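Local coordinates for putative epoxide hydrolase protein (Klebsiella pneumoniae subsp. pneumoniae, PDB 5BOV) that is a putative epoxide hydrolase of the alpha/beta hydrolase fold that may act as a monoacylglycerol lipase, at residues 25-36 and 51-62. Sequence-based numbering, arbitrary orientation.
Sequences DIGPRDGQPVIL and APALAQKGYRVI
Leu36 CD1 lies 3.5 Å from Val61 CG1 and also reaches Ala51 CB, at the tightly packed end of the contact, where the strands are roofed by helix 51-56. Ile26 enters the same apolar layer from the other side of strand 59-62. With CG1 set between the backbone N and the carbonyl carbon (chi1 57°), it lies alongside Val61 and rests CD1 on Ala51, 3.9 Å from its CB. Ala55 CB closes down on Gly27, 3.7 Å from its CA, so helix and chain meet there without a long side chain between them. Helix 291-303 also packs on this layer, its Val298 touching Val34 and Leu54.

Strand 59-62 lies between the other two, pairing antiparallel with 25-26 through two bonds between Ile26 and Val61 and parallel with 32-36. Strand 32-36, helix 51-56 and strand 59-62 form a beta-alpha-beta crossover of the alpha/beta hydrolase sheet. A Schellman motif with Gly58 at C-prime ends the helix and turns the chain into strand 59-62.

Toward the loop 27-31 the contact becomes polar and more exposed. Arg60, extended from its backbone with CG anti to N (chi1 -176°), runs past Pro28 O and grips Asp25 side-on. Its NE bonds OD1 at 3.0 Å and its NH2 bonds OD2 at 2.9 Å, both nearly straight and on the syn side, slightly out of the carboxylate plane. The guanidinium and carboxylate planes are only 17° apart. Arg29, on the turn Pro28-Gly31, comes end-on from above the other carboxylate face, NH2 to OD1 at 2.8 Å and NH1 to OD2, and also bonds Gly27 O through NH2. Each carboxylate oxygen thus accepts from both arginines, whose side chains cross at about a right angle. Their shared anion probably offsets the closeness of Arg29 NH1 to Arg60 NE, 3.6 Å.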
loop_
_atom_site.group_PDB
_atom_site.type_symbol
_atom_site.label_atom_id
_atom_site.label_comp_id
_atom_site.label_asym_id
_atom_site.label_seq_id
_atom_site.Cartn_x
_atom_site.Cartn_y
_atom_site.Cartn_z
ATOM N N ASP A 25 -9.698 -13.819 0.401
ATOM C CA ASP A 25 -10.924 -13.484 1.154
ATOM C C ASP A 25 -11.157 -14.607 2.155
ATOM O O ASP A 25 -11.589 -15.680 1.777
ATOM C CB ASP A 25 -12.096 -13.358 0.163
ATOM C CG ASP A 25 -13.402 -12.962 0.806
ATOM O OD1 ASP A 25 -13.486 -12.850 2.041
ATOM O OD2 ASP A 25 -14.350 -12.754 0.007
ATOM N N ILE A 26 -10.820 -14.341 3.409
ATOM C CA ILE A 26 -10.862 -15.357 4.443
ATOM C C ILE A 26 -11.603 -14.836 5.667
ATOM O O ILE A 26 -11.899 -13.623 5.826
ATOM C CB ILE A 26 -9.515 -15.858 4.861
ATOM C CG1 ILE A 26 -8.612 -14.707 5.356
ATOM C CG2 ILE A 26 -8.933 -16.659 3.700
ATOM C CD1 ILE A 26 -7.285 -15.232 5.858
ATOM N N GLY A 27 -12.003 -15.763 6.533
ATOM C CA GLY A 27 -12.765 -15.396 7.697
ATOM C C GLY A 27 -14.256 -15.512 7.513
ATOM O O GLY A 27 -14.761 -15.768 6.433
ATOM N N PRO A 28 -14.995 -15.318 8.589
ATOM C CA PRO A 28 -16.437 -15.533 8.512
ATOM C C PRO A 28 -17.066 -14.590 7.578
ATOM O O PRO A 28 -16.722 -13.387 7.568
ATOM C CB PRO A 28 -16.925 -15.277 9.932
ATOM C CG PRO A 28 -15.819 -14.768 10.701
ATOM C CD PRO A 28 -14.529 -14.966 9.960
ATOM N N ARG A 29 -18.015 -15.043 6.788
ATOM C CA ARG A 29 -18.657 -14.179 5.802
ATOM C C ARG A 29 -19.382 -12.978 6.402
ATOM O O ARG A 29 -19.409 -11.928 5.740
ATOM C CB ARG A 29 -19.682 -14.931 4.957
ATOM C CG ARG A 29 -19.176 -16.209 4.310
ATOM C CD ARG A 29 -18.141 -15.973 3.246
ATOM N NE ARG A 29 -16.808 -15.721 3.792
ATOM C CZ ARG A 29 -15.881 -14.970 3.175
ATOM N NH1 ARG A 29 -16.179 -14.413 2.007
ATOM N NH2 ARG A 29 -14.680 -14.772 3.758
ATOM N N ASP A 30 -19.888 -13.102 7.627
ATOM C CA ASP A 30 -20.564 -11.979 8.309
ATOM C C ASP A 30 -19.665 -11.184 9.211
ATOM O O ASP A 30 -20.116 -10.318 9.905
ATOM C CB ASP A 30 -21.667 -12.478 9.207
ATOM C CG ASP A 30 -22.774 -13.168 8.439
ATOM O OD1 ASP A 30 -22.924 -12.826 7.225
ATOM O OD2 ASP A 30 -23.474 -14.000 9.057
ATOM N N GLY A 31 -18.383 -11.471 9.170
ATOM C CA GLY A 31 -17.419 -10.792 10.065
ATOM C C GLY A 31 -17.149 -9.377 9.618
ATOM O O GLY A 31 -17.412 -8.979 8.458
ATOM N N GLN A 32 -16.725 -8.549 10.590
ATOM C CA GLN A 32 -16.326 -7.168 10.287
ATOM C C GLN A 32 -15.304 -7.213 9.167
ATOM O O GLN A 32 -14.253 -7.781 9.340
ATOM C CB GLN A 32 -15.681 -6.540 11.536
ATOM C CG GLN A 32 -15.039 -5.146 11.277
ATOM C CD GLN A 32 -15.980 -4.107 10.733
ATOM O OE1 GLN A 32 -17.006 -3.840 11.346
ATOM N NE2 GLN A 32 -15.609 -3.451 9.640
ATOM N N PRO A 33 -15.549 -6.486 8.063
ATOM C CA PRO A 33 -14.529 -6.515 6.998
ATOM C C PRO A 33 -13.284 -5.673 7.297
ATOM O O PRO A 33 -13.398 -4.561 7.786
ATOM C CB PRO A 33 -15.293 -5.936 5.739
ATOM C CG PRO A 33 -16.744 -6.073 6.095
ATOM C CD PRO A 33 -16.834 -5.948 7.571
ATOM N N VAL A 34 -12.121 -6.225 6.909
ATOM C CA VAL A 34 -10.832 -5.562 6.962
ATOM C C VAL A 34 -10.152 -5.761 5.601
ATOM O O VAL A 34 -10.163 -6.882 5.099
ATOM C CB VAL A 34 -9.907 -6.217 8.026
ATOM C CG1 VAL A 34 -8.601 -5.493 8.130
ATOM C CG2 VAL A 34 -10.570 -6.294 9.372
ATOM N N ILE A 35 -9.611 -4.686 5.024
ATOM C CA ILE A 35 -8.926 -4.731 3.734
ATOM C C ILE A 35 -7.485 -4.307 3.984
ATOM O O ILE A 35 -7.240 -3.226 4.552
ATOM C CB ILE A 35 -9.600 -3.839 2.664
ATOM C CG1 ILE A 35 -11.073 -4.272 2.498
ATOM C CG2 ILE A 35 -8.818 -3.935 1.353
ATOM C CD1 ILE A 35 -11.862 -3.391 1.563
ATOM N N LEU A 36 -6.567 -5.200 3.626
ATOM C CA LEU A 36 -5.151 -5.051 3.951
ATOM C C LEU A 36 -4.446 -4.810 2.633
ATOM O O LEU A 36 -4.428 -5.665 1.757
ATOM C CB LEU A 36 -4.608 -6.320 4.630
ATOM C CG LEU A 36 -5.339 -6.739 5.927
ATOM C CD1 LEU A 36 -4.821 -8.108 6.397
ATOM C CD2 LEU A 36 -5.220 -5.686 7.017
ATOM N N ALA A 51 -3.422 -11.886 8.237
ATOM C CA ALA A 51 -4.791 -12.142 7.826
ATOM C C ALA A 51 -5.429 -13.360 8.515
ATOM O O ALA A 51 -6.533 -13.247 9.037
ATOM C CB ALA A 51 -4.854 -12.231 6.280
ATOM N N PRO A 52 -4.727 -14.518 8.624
ATOM C CA PRO A 52 -5.394 -15.612 9.259
ATOM C C PRO A 52 -5.579 -15.351 10.741
ATOM O O PRO A 52 -6.546 -15.870 11.310
ATOM C CB PRO A 52 -4.456 -16.809 9.029
ATOM C CG PRO A 52 -3.614 -16.435 7.862
ATOM C CD PRO A 52 -3.555 -14.971 7.831
ATOM N N ALA A 53 -4.686 -14.571 11.351
ATOM C CA ALA A 53 -4.846 -14.247 12.773
ATOM C C ALA A 53 -6.106 -13.412 12.971
ATOM O O ALA A 53 -6.885 -13.653 13.914
ATOM C CB ALA A 53 -3.654 -13.449 13.293
ATOM N N LEU A 54 -6.341 -12.451 12.124
ATOM C CA LEU A 54 -7.606 -11.651 12.179
ATOM C C LEU A 54 -8.819 -12.508 11.887
ATOM O O LEU A 54 -9.884 -12.354 12.543
ATOM C CB LEU A 54 -7.516 -10.504 11.224
ATOM C CG LEU A 54 -6.599 -9.349 11.628
ATOM C CD1 LEU A 54 -6.340 -8.407 10.478
ATOM C CD2 LEU A 54 -7.144 -8.558 12.797
ATOM N N ALA A 55 -8.712 -13.371 10.893
ATOM C CA ALA A 55 -9.824 -14.268 10.575
ATOM C C ALA A 55 -10.242 -15.138 11.736
ATOM O O ALA A 55 -11.438 -15.334 12.010
ATOM C CB ALA A 55 -9.512 -15.138 9.375
ATOM N N GLN A 56 -9.264 -15.657 12.473
ATOM C CA GLN A 56 -9.523 -16.476 13.700
ATOM C C GLN A 56 -10.150 -15.718 14.824
ATOM O O GLN A 56 -10.840 -16.296 15.643
ATOM C CB GLN A 56 -8.258 -17.152 14.095
ATOM C CG GLN A 56 -8.315 -18.058 15.285
ATOM C CD GLN A 56 -7.041 -18.862 15.495
ATOM O OE1 GLN A 56 -6.023 -18.663 14.775
ATOM N NE2 GLN A 56 -7.070 -19.740 16.491
ATOM N N LYS A 57 -9.978 -14.405 14.845
ATOM C CA LYS A 57 -10.599 -13.518 15.820
ATOM C C LYS A 57 -11.933 -12.901 15.326
ATOM O O LYS A 57 -12.511 -12.039 15.974
ATOM C CB LYS A 57 -9.625 -12.387 16.175
ATOM C CG LYS A 57 -8.434 -12.833 17.101
ATOM C CD LYS A 57 -8.774 -12.853 18.635
ATOM C CE LYS A 57 -8.007 -13.715 19.648
ATOM N NZ LYS A 57 -8.445 -13.387 21.014
ATOM N N GLY A 58 -12.457 -13.414 14.226
ATOM C CA GLY A 58 -13.798 -13.140 13.742
ATOM C C GLY A 58 -13.948 -12.012 12.744
ATOM O O GLY A 58 -15.080 -11.619 12.444
ATOM N N TYR A 59 -12.835 -11.562 12.169
ATOM C CA TYR A 59 -12.888 -10.614 11.081
ATOM C C TYR A 59 -12.972 -11.291 9.726
ATOM O O TYR A 59 -12.455 -12.391 9.507
ATOM C CB TYR A 59 -11.616 -9.739 11.090
ATOM C CG TYR A 59 -11.537 -8.816 12.321
ATOM C CD1 TYR A 59 -11.001 -9.241 13.517
ATOM C CD2 TYR A 59 -12.054 -7.518 12.259
ATOM C CE1 TYR A 59 -11.003 -8.429 14.627
ATOM C CE2 TYR A 59 -12.068 -6.687 13.370
ATOM C CZ TYR A 59 -11.525 -7.119 14.535
ATOM O OH TYR A 59 -11.517 -6.320 15.664
ATOM N N ARG A 60 -13.636 -10.622 8.775
ATOM C CA ARG A 60 -13.564 -11.014 7.389
ATOM C C ARG A 60 -12.402 -10.220 6.792
ATOM O O ARG A 60 -12.507 -8.997 6.730
ATOM C CB ARG A 60 -14.840 -10.685 6.655
ATOM C CG ARG A 60 -14.769 -11.184 5.238
ATOM C CD ARG A 60 -15.723 -10.555 4.297
ATOM N NE ARG A 60 -15.605 -10.973 2.911
ATOM C CZ ARG A 60 -16.544 -10.633 2.034
ATOM N NH1 ARG A 60 -17.567 -9.900 2.435
ATOM N NH2 ARG A 60 -16.437 -10.961 0.765
ATOM N N VAL A 61 -11.446 -10.929 6.174
ATOM C CA VAL A 61 -10.217 -10.246 5.698
ATOM C C VAL A 61 -10.039 -10.389 4.184
ATOM O O VAL A 61 -10.038 -11.497 3.608
ATOM C CB VAL A 61 -8.994 -10.826 6.412
ATOM C CG1 VAL A 61 -7.783 -9.969 6.133
ATOM C CG2 VAL A 61 -9.268 -10.887 7.899
ATOM N N ILE A 62 -9.903 -9.240 3.526
ATOM C CA ILE A 62 -9.661 -9.135 2.089
ATOM C C ILE A 62 -8.260 -8.632 1.859
ATOM O O ILE A 62 -7.864 -7.576 2.424
ATOM C CB ILE A 62 -10.636 -8.114 1.454
ATOM C CG1 ILE A 62 -12.113 -8.412 1.771
ATOM C CG2 ILE A 62 -10.386 -7.995 -0.045
ATOM C CD1 ILE A 62 -12.538 -9.679 1.202
#